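Local coordinates for aryl acylamidase (bacterium CSBL00001, PDB 4YJ6), which probably hydrolyses the amide bond of N-acylated arylamines to release the free arylamine and a carboxylic acid, as an enzyme of the amidase signature family, at residues 192-197 against 403-408; 311-316 against 374-379; 322-327 against 368-373. All blocks are in the same frame, centred on the assembly; numbering follows the deposited sequence.

Contact 1: residues 192-197 against 403-408; sequences AAWTNT and MPVRNA
W194 and P404 show how a proline can serve as a flat-sided partner for an indole. The main interaction is CH-pi: P404 CA stands 3.4 Å from the centroid of the six-membered ring of W194, only 10° off the ring normal. The pyrrolidine continues this cover over the five-membered ring, its CG coming to 3.5 Å from W194 CG. Before the proline, M403 O makes a close oblique approach to the indole, 3.3 Å from W194 CZ2. Beyond it the chain keeps close to the ring, and V405 CG2 approaches W194 CH2 at 4.2 Å, a looser apolar touch. With CG of W194 anti to its carbonyl carbon (chi1 -80°), the indole is placed against P404.

The fold explains the meeting. Helix 190-195 follows the glycine- and serine-rich region by which amidase signature enzymes are recognised, and a Schellman motif with positive phi at N196 ends it; A192 O there accepts from both T195 N and T197 N. The loop 403-408 follows strand 394-398 of the large mixed sheet.

The polar end of the indole is held from just ahead of the loop segment, where W194 NE1 donates to C402 O. W430 adds a nearly parallel ring. Replacing W194 by an alanine takes away the indole, which is likely to leave C402 O without this donor and a gap against P404. Near the helix end, T197 OG1 donates to T195 OG1 at 2.9 Å, and T195 OG1 in turn donates to P191 O.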
# COMPACT_ATOMS: atom_id res chain seq x y z
N ALA A 192 -3.06 -4.89 -2.37
CA ALA A 192 -2.19 -5.95 -2.91
C ALA A 192 -2.88 -7.33 -2.73
O ALA A 192 -2.93 -8.14 -3.66
CB ALA A 192 -0.84 -5.94 -2.19
N ALA A 193 -3.39 -7.57 -1.52
CA ALA A 193 -4.04 -8.85 -1.18
C ALA A 193 -5.20 -9.11 -2.14
O ALA A 193 -5.38 -10.23 -2.63
CB ALA A 193 -4.56 -8.80 0.26
N TRP A 194 -6.02 -8.10 -2.39
CA TRP A 194 -7.16 -8.32 -3.30
C TRP A 194 -6.81 -8.37 -4.79
O TRP A 194 -7.70 -8.61 -5.59
CB TRP A 194 -8.21 -7.22 -3.09
CG TRP A 194 -9.11 -7.44 -1.89
CD1 TRP A 194 -9.05 -8.46 -0.98
CD2 TRP A 194 -10.21 -6.61 -1.48
NE1 TRP A 194 -10.04 -8.31 -0.03
CE2 TRP A 194 -10.77 -7.20 -0.32
CE3 TRP A 194 -10.79 -5.44 -2.00
CZ2 TRP A 194 -11.86 -6.64 0.35
CZ3 TRP A 194 -11.88 -4.88 -1.34
CH2 TRP A 194 -12.40 -5.49 -0.16
N THR A 195 -5.56 -8.08 -5.17
CA THR A 195 -5.19 -8.02 -6.60
C THR A 195 -4.02 -8.91 -6.99
O THR A 195 -3.45 -8.76 -8.08
CB THR A 195 -4.86 -6.57 -7.06
OG1 THR A 195 -3.78 -6.09 -6.26
CG2 THR A 195 -6.06 -5.68 -6.89
N ASN A 196 -3.65 -9.86 -6.13
CA ASN A 196 -2.58 -10.81 -6.48
C ASN A 196 -1.27 -10.08 -6.70
O ASN A 196 -0.48 -10.48 -7.53
CB ASN A 196 -2.94 -11.62 -7.78
CG ASN A 196 -2.12 -12.88 -7.93
OD1 ASN A 196 -2.18 -13.75 -7.06
ND2 ASN A 196 -1.39 -13.00 -9.03
N THR A 197 -1.05 -8.99 -5.96
CA THR A 197 0.24 -8.31 -6.04
C THR A 197 0.95 -8.32 -4.69
O THR A 197 0.38 -8.68 -3.66
CB THR A 197 0.08 -6.89 -6.58
OG1 THR A 197 -0.95 -6.20 -5.85
CG2 THR A 197 -0.32 -6.95 -8.09
N MSE A 403 -12.93 -11.41 1.30
CA MSE A 403 -12.65 -11.27 -0.12
C MSE A 403 -13.12 -9.93 -0.68
O MSE A 403 -13.85 -9.19 -0.01
CB MSE A 403 -13.38 -12.40 -0.88
CG MSE A 403 -13.01 -13.80 -0.41
SE MSE A 403 -11.12 -14.19 -0.62
CE MSE A 403 -10.93 -14.03 -2.56
N PRO A 404 -12.69 -9.61 -1.90
CA PRO A 404 -13.12 -8.35 -2.51
C PRO A 404 -14.64 -8.18 -2.52
O PRO A 404 -15.38 -9.19 -2.64
CB PRO A 404 -12.58 -8.46 -3.94
CG PRO A 404 -11.35 -9.25 -3.82
CD PRO A 404 -11.70 -10.31 -2.75
N VAL A 405 -15.08 -6.94 -2.37
CA VAL A 405 -16.47 -6.56 -2.42
C VAL A 405 -16.83 -5.98 -3.79
O VAL A 405 -15.98 -5.47 -4.53
CB VAL A 405 -16.84 -5.55 -1.32
CG1 VAL A 405 -16.51 -6.13 0.06
CG2 VAL A 405 -16.11 -4.19 -1.53
N ARG A 406 -18.11 -6.07 -4.13
CA ARG A 406 -18.62 -5.44 -5.34
C ARG A 406 -18.55 -3.93 -5.26
O ARG A 406 -18.77 -3.33 -4.20
CB ARG A 406 -20.06 -5.90 -5.61
CG ARG A 406 -20.16 -7.42 -5.72
CD ARG A 406 -21.53 -7.93 -6.22
NE ARG A 406 -21.48 -8.13 -7.66
CZ ARG A 406 -21.20 -9.28 -8.27
NH1 ARG A 406 -20.98 -10.39 -7.58
NH2 ARG A 406 -21.16 -9.31 -9.59
N ASN A 407 -18.24 -3.27 -6.38
CA ASN A 407 -18.30 -1.82 -6.40
C ASN A 407 -19.72 -1.32 -6.19
O ASN A 407 -20.66 -1.88 -6.77
CB ASN A 407 -17.79 -1.31 -7.73
CG ASN A 407 -16.36 -1.72 -7.98
OD1 ASN A 407 -15.48 -1.45 -7.16
ND2 ASN A 407 -16.12 -2.42 -9.09
N ALA A 408 -19.88 -0.33 -5.33
CA ALA A 408 -21.11 0.44 -5.21
C ALA A 408 -21.24 1.39 -6.40
O ALA A 408 -20.32 1.52 -7.20
CB ALA A 408 -21.13 1.25 -3.90

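Contact 2: residues 311-316 against 374-379; sequences IPYSQK and DQLLRT
One face of the Y313 ring is occupied by L377, whose CG sits almost exactly over the ring centre, 3.7 Å from the centroid and 4° off the normal, a CH-pi contact of nearly ideal placement. The phenol belongs to the short linker that leads into helix 315-339, and the leucine to helix 368-389, so the contact fastens the start of one long helix against the side of another. S314 takes the N-cap position: its side chain caps a backbone N just beyond K316, and its own N is bonded by Q317 OE1, reciprocal bonding consistent with a capping box.

L377 runs at a slant over the ring. L377 CB comes within 3.8 Å of Y313 CZ near the hydroxyl end, and the branch L377 CD1 reaches back to 3.5 Å from Y313 CD2. It is the first torsion of L377, with CG anti to the backbone N (chi1 179°), that carries CG over the ring centre. M318 from the following helix and T380 from the facing one also touch Y313.

L376 meets the phenol differently. It crosses the tyrosine at about a right angle, and its CG stands 3.7 Å from Y313 OH, at the more exposed margin of the contact. Beside L376, Q375 O is gripped twice by T379, one turn on: T379 N bonds it, and T379 OG1 also donates to Q375 O at 2.8 Å, tilted 31° from the carbonyl plane.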
# COMPACT_ATOMS: atom_id res chain seq x y z
N ILE A 311 -4.35 -10.88 22.50
CA ILE A 311 -4.85 -9.50 22.48
C ILE A 311 -6.13 -9.42 23.36
O ILE A 311 -7.07 -10.16 23.13
CB ILE A 311 -5.21 -9.10 21.04
CG1 ILE A 311 -3.92 -8.97 20.19
CG2 ILE A 311 -5.98 -7.78 21.05
CD1 ILE A 311 -4.21 -8.87 18.67
N PRO A 312 -6.14 -8.55 24.39
CA PRO A 312 -7.28 -8.56 25.33
C PRO A 312 -8.40 -7.59 24.98
O PRO A 312 -9.42 -7.51 25.68
CB PRO A 312 -6.63 -8.15 26.65
CG PRO A 312 -5.55 -7.18 26.19
CD PRO A 312 -4.99 -7.79 24.92
N TYR A 313 -8.21 -6.86 23.89
CA TYR A 313 -9.24 -5.96 23.37
C TYR A 313 -10.06 -6.67 22.31
O TYR A 313 -9.57 -7.57 21.64
CB TYR A 313 -8.56 -4.72 22.74
CG TYR A 313 -7.96 -3.79 23.79
CD1 TYR A 313 -6.62 -3.89 24.19
CD2 TYR A 313 -8.75 -2.78 24.36
CE1 TYR A 313 -6.08 -3.02 25.17
CE2 TYR A 313 -8.22 -1.89 25.32
CZ TYR A 313 -6.89 -2.02 25.71
OH TYR A 313 -6.41 -1.13 26.68
N SER A 314 -11.32 -6.27 22.13
CA SER A 314 -12.10 -6.78 21.01
C SER A 314 -11.68 -6.10 19.72
O SER A 314 -11.11 -5.00 19.72
CB SER A 314 -13.60 -6.52 21.22
OG SER A 314 -13.84 -5.13 21.11
N GLN A 315 -11.97 -6.73 18.60
CA GLN A 315 -11.67 -6.09 17.31
C GLN A 315 -12.43 -4.76 17.09
O GLN A 315 -11.88 -3.84 16.49
CB GLN A 315 -11.85 -7.07 16.17
CG GLN A 315 -13.26 -7.69 16.07
CD GLN A 315 -14.17 -6.91 15.14
OE1 GLN A 315 -13.78 -5.89 14.59
NE2 GLN A 315 -15.38 -7.40 14.93
N LYS A 316 -13.65 -4.62 17.60
CA LYS A 316 -14.32 -3.32 17.55
C LYS A 316 -13.60 -2.29 18.37
O LYS A 316 -13.48 -1.15 17.95
CB LYS A 316 -15.79 -3.41 18.05
CG LYS A 316 -16.46 -2.03 18.04
CD LYS A 316 -17.96 -2.12 18.35
CE LYS A 316 -18.72 -0.87 17.85
NZ LYS A 316 -18.36 0.42 18.54
N ASP A 374 -6.63 5.22 24.03
CA ASP A 374 -6.25 4.68 22.72
C ASP A 374 -4.75 4.36 22.71
O ASP A 374 -4.34 3.36 22.11
CB ASP A 374 -6.62 5.66 21.60
CG ASP A 374 -8.14 5.78 21.43
OD1 ASP A 374 -8.86 4.95 22.02
OD2 ASP A 374 -8.62 6.69 20.75
N GLN A 375 -3.95 5.21 23.35
CA GLN A 375 -2.51 4.97 23.46
C GLN A 375 -2.19 3.72 24.27
O GLN A 375 -1.25 2.98 23.94
CB GLN A 375 -1.83 6.18 24.10
CG GLN A 375 -1.82 7.40 23.16
CD GLN A 375 -1.42 8.69 23.86
OE1 GLN A 375 -1.30 8.74 25.07
NE2 GLN A 375 -1.24 9.74 23.08
N LEU A 376 -2.95 3.47 25.33
CA LEU A 376 -2.80 2.24 26.11
C LEU A 376 -3.17 1.00 25.27
O LEU A 376 -2.48 0.01 25.29
CB LEU A 376 -3.70 2.32 27.35
CG LEU A 376 -3.81 0.99 28.12
CD1 LEU A 376 -2.44 0.59 28.68
CD2 LEU A 376 -4.82 1.14 29.26
N LEU A 377 -4.26 1.10 24.50
CA LEU A 377 -4.66 0.01 23.61
C LEU A 377 -3.52 -0.28 22.62
O LEU A 377 -3.14 -1.42 22.42
CB LEU A 377 -5.98 0.37 22.88
CG LEU A 377 -6.53 -0.68 21.88
CD1 LEU A 377 -8.05 -0.57 21.73
CD2 LEU A 377 -5.88 -0.54 20.48
N ARG A 378 -2.98 0.78 22.02
CA ARG A 378 -1.92 0.63 21.06
C ARG A 378 -0.70 -0.05 21.69
O ARG A 378 -0.08 -0.93 21.09
CB ARG A 378 -1.53 2.03 20.50
CG ARG A 378 -0.49 1.96 19.40
CD ARG A 378 -0.14 3.36 18.94
NE ARG A 378 0.82 3.32 17.84
CZ ARG A 378 1.28 4.41 17.25
NH1 ARG A 378 0.81 5.59 17.64
NH2 ARG A 378 2.16 4.31 16.26
N THR A 379 -0.36 0.38 22.90
CA THR A 379 0.78 -0.19 23.63
C THR A 379 0.56 -1.69 23.84
O THR A 379 1.44 -2.50 23.64
CB THR A 379 0.95 0.48 25.01
OG1 THR A 379 1.22 1.89 24.84
CG2 THR A 379 2.09 -0.19 25.80

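Contact 3: residues 322-327 against 368-373; sequences WCRMIA and VQQISA
R324 and Q370 both sit in regular helix, their CA atoms 9.2 Å apart, so that the two backbones stay well separated and long side chains must bridge them. The amide of Q370 lies over one face of the R324 guanidinium, the two planes 28° apart and stacked. Q370 NE2 is nearest, 3.4 Å from R324 NH2; since both are donors, this is packing between flat groups. A bend at chi2 of Q370 (68°) turns its amide over the arginine, and its CG rests 3.8 Å from R324 CD.

At the surface, helices 315-339 and 368-389 are joined by a polar cluster whose acceptor is D374, one turn after Q370. R324 NH2 makes a salt bridge to D374 OD1, and R324 NE lies close to the other carboxylate oxygen. Q370 NE2 adds a weak hydrogen bond to the same OD1, consistent with the two donors stacking, since both have D374 as an acceptor. W359 and V363 of helix 354-363 also touch R324. On helix 368-389, S372 OG turns back to V368 O at 2.9 Å.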
# COMPACT_ATOMS: atom_id res chain seq x y z
N TRP A 322 -8.31 2.94 16.19
CA TRP A 322 -7.65 3.33 14.91
C TRP A 322 -8.36 4.49 14.23
O TRP A 322 -7.71 5.47 13.82
CB TRP A 322 -7.63 2.14 13.95
CG TRP A 322 -6.84 2.46 12.66
CD1 TRP A 322 -5.49 2.30 12.45
CD2 TRP A 322 -7.37 2.95 11.43
NE1 TRP A 322 -5.16 2.69 11.18
CE2 TRP A 322 -6.29 3.09 10.53
CE3 TRP A 322 -8.66 3.34 11.00
CZ2 TRP A 322 -6.46 3.57 9.24
CZ3 TRP A 322 -8.83 3.81 9.73
CH2 TRP A 322 -7.73 3.94 8.84
N CYS A 323 -9.68 4.42 14.14
CA CYS A 323 -10.44 5.50 13.51
C CYS A 323 -10.25 6.81 14.22
O CYS A 323 -10.10 7.85 13.57
CB CYS A 323 -11.94 5.15 13.45
SG CYS A 323 -12.34 3.85 12.24
N ARG A 324 -10.27 6.81 15.55
CA ARG A 324 -10.04 8.05 16.26
C ARG A 324 -8.62 8.58 16.04
O ARG A 324 -8.42 9.78 15.86
CB ARG A 324 -10.29 7.87 17.77
CG ARG A 324 -11.80 7.80 18.13
CD ARG A 324 -12.00 7.83 19.64
NE ARG A 324 -11.45 6.61 20.26
CZ ARG A 324 -12.12 5.49 20.50
NH1 ARG A 324 -13.44 5.37 20.19
NH2 ARG A 324 -11.48 4.46 21.03
N MSE A 325 -7.62 7.69 16.07
CA MSE A 325 -6.24 8.14 15.85
C MSE A 325 -6.01 8.75 14.48
O MSE A 325 -5.29 9.75 14.37
CB MSE A 325 -5.29 6.95 16.07
CG MSE A 325 -5.23 6.64 17.50
SE MSE A 325 -4.36 4.90 17.62
CE MSE A 325 -2.64 5.32 16.94
N ILE A 326 -6.60 8.17 13.44
CA ILE A 326 -6.49 8.73 12.08
C ILE A 326 -7.31 10.03 11.96
O ILE A 326 -6.95 10.98 11.25
CB ILE A 326 -7.04 7.70 11.03
CG1 ILE A 326 -6.08 6.51 10.95
CG2 ILE A 326 -7.24 8.37 9.63
CD1 ILE A 326 -4.86 6.77 10.03
N ALA A 327 -8.44 10.05 12.65
CA ALA A 327 -9.34 11.18 12.53
C ALA A 327 -8.72 12.48 13.08
O ALA A 327 -9.02 13.53 12.57
CB ALA A 327 -10.68 10.87 13.28
N VAL A 368 -8.52 14.13 26.64
CA VAL A 368 -7.20 13.60 26.87
C VAL A 368 -7.34 12.17 27.44
O VAL A 368 -6.51 11.33 27.16
CB VAL A 368 -6.34 14.54 27.78
CG1 VAL A 368 -6.96 14.68 29.16
CG2 VAL A 368 -4.90 14.06 27.88
N GLN A 369 -8.40 11.91 28.20
CA GLN A 369 -8.63 10.55 28.72
C GLN A 369 -8.82 9.57 27.56
O GLN A 369 -8.29 8.47 27.60
CB GLN A 369 -9.85 10.53 29.65
CG GLN A 369 -9.60 11.26 30.98
CD GLN A 369 -9.70 12.79 30.88
OE1 GLN A 369 -10.30 13.33 29.94
NE2 GLN A 369 -9.11 13.48 31.84
N GLN A 370 -9.58 9.97 26.54
CA GLN A 370 -9.82 9.09 25.40
C GLN A 370 -8.55 8.87 24.59
O GLN A 370 -8.27 7.75 24.14
CB GLN A 370 -10.90 9.67 24.48
CG GLN A 370 -11.20 8.76 23.28
CD GLN A 370 -11.86 7.47 23.71
OE1 GLN A 370 -13.06 7.45 24.00
NE2 GLN A 370 -11.08 6.39 23.77
N ILE A 371 -7.80 9.95 24.37
CA ILE A 371 -6.51 9.85 23.70
C ILE A 371 -5.61 8.87 24.44
O ILE A 371 -5.01 7.98 23.82
CB ILE A 371 -5.84 11.25 23.62
CG1 ILE A 371 -6.60 12.13 22.64
CG2 ILE A 371 -4.37 11.11 23.20
CD1 ILE A 371 -6.15 13.58 22.71
N SER A 372 -5.59 8.97 25.76
CA SER A 372 -4.71 8.12 26.58
C SER A 372 -5.16 6.67 26.51
O SER A 372 -4.35 5.77 26.48
CB SER A 372 -4.70 8.60 28.05
OG SER A 372 -4.20 9.92 28.13
N ALA A 373 -6.48 6.45 26.51
CA ALA A 373 -6.99 5.09 26.44
C ALA A 373 -6.59 4.44 25.11
O ALA A 373 -6.26 3.26 25.07
CB ALA A 373 -8.49 5.10 26.61

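In the fold
Contacts 2 and 3 are neighbours, their centres about 11 Å apart: contact 3 joins helix 315-339 to helix 368-389, contact 2 the linker at the start of helix 315-339 to that same partner. They meet directly: D374 of contact 2 supplies the carboxylate for R324 of contact 3, and R378 packs on M325. Contact 1 stands apart, its centre about 27 Å from that of contact 2 and 29 Å from that of contact 3. In sequence contact 1 encloses contact 2, which encloses contact 3. After 192-197 the chain adds four strands of the large mixed sheet, then the helices between 315 and 389, then strand 394-398, and so reaches 403-408.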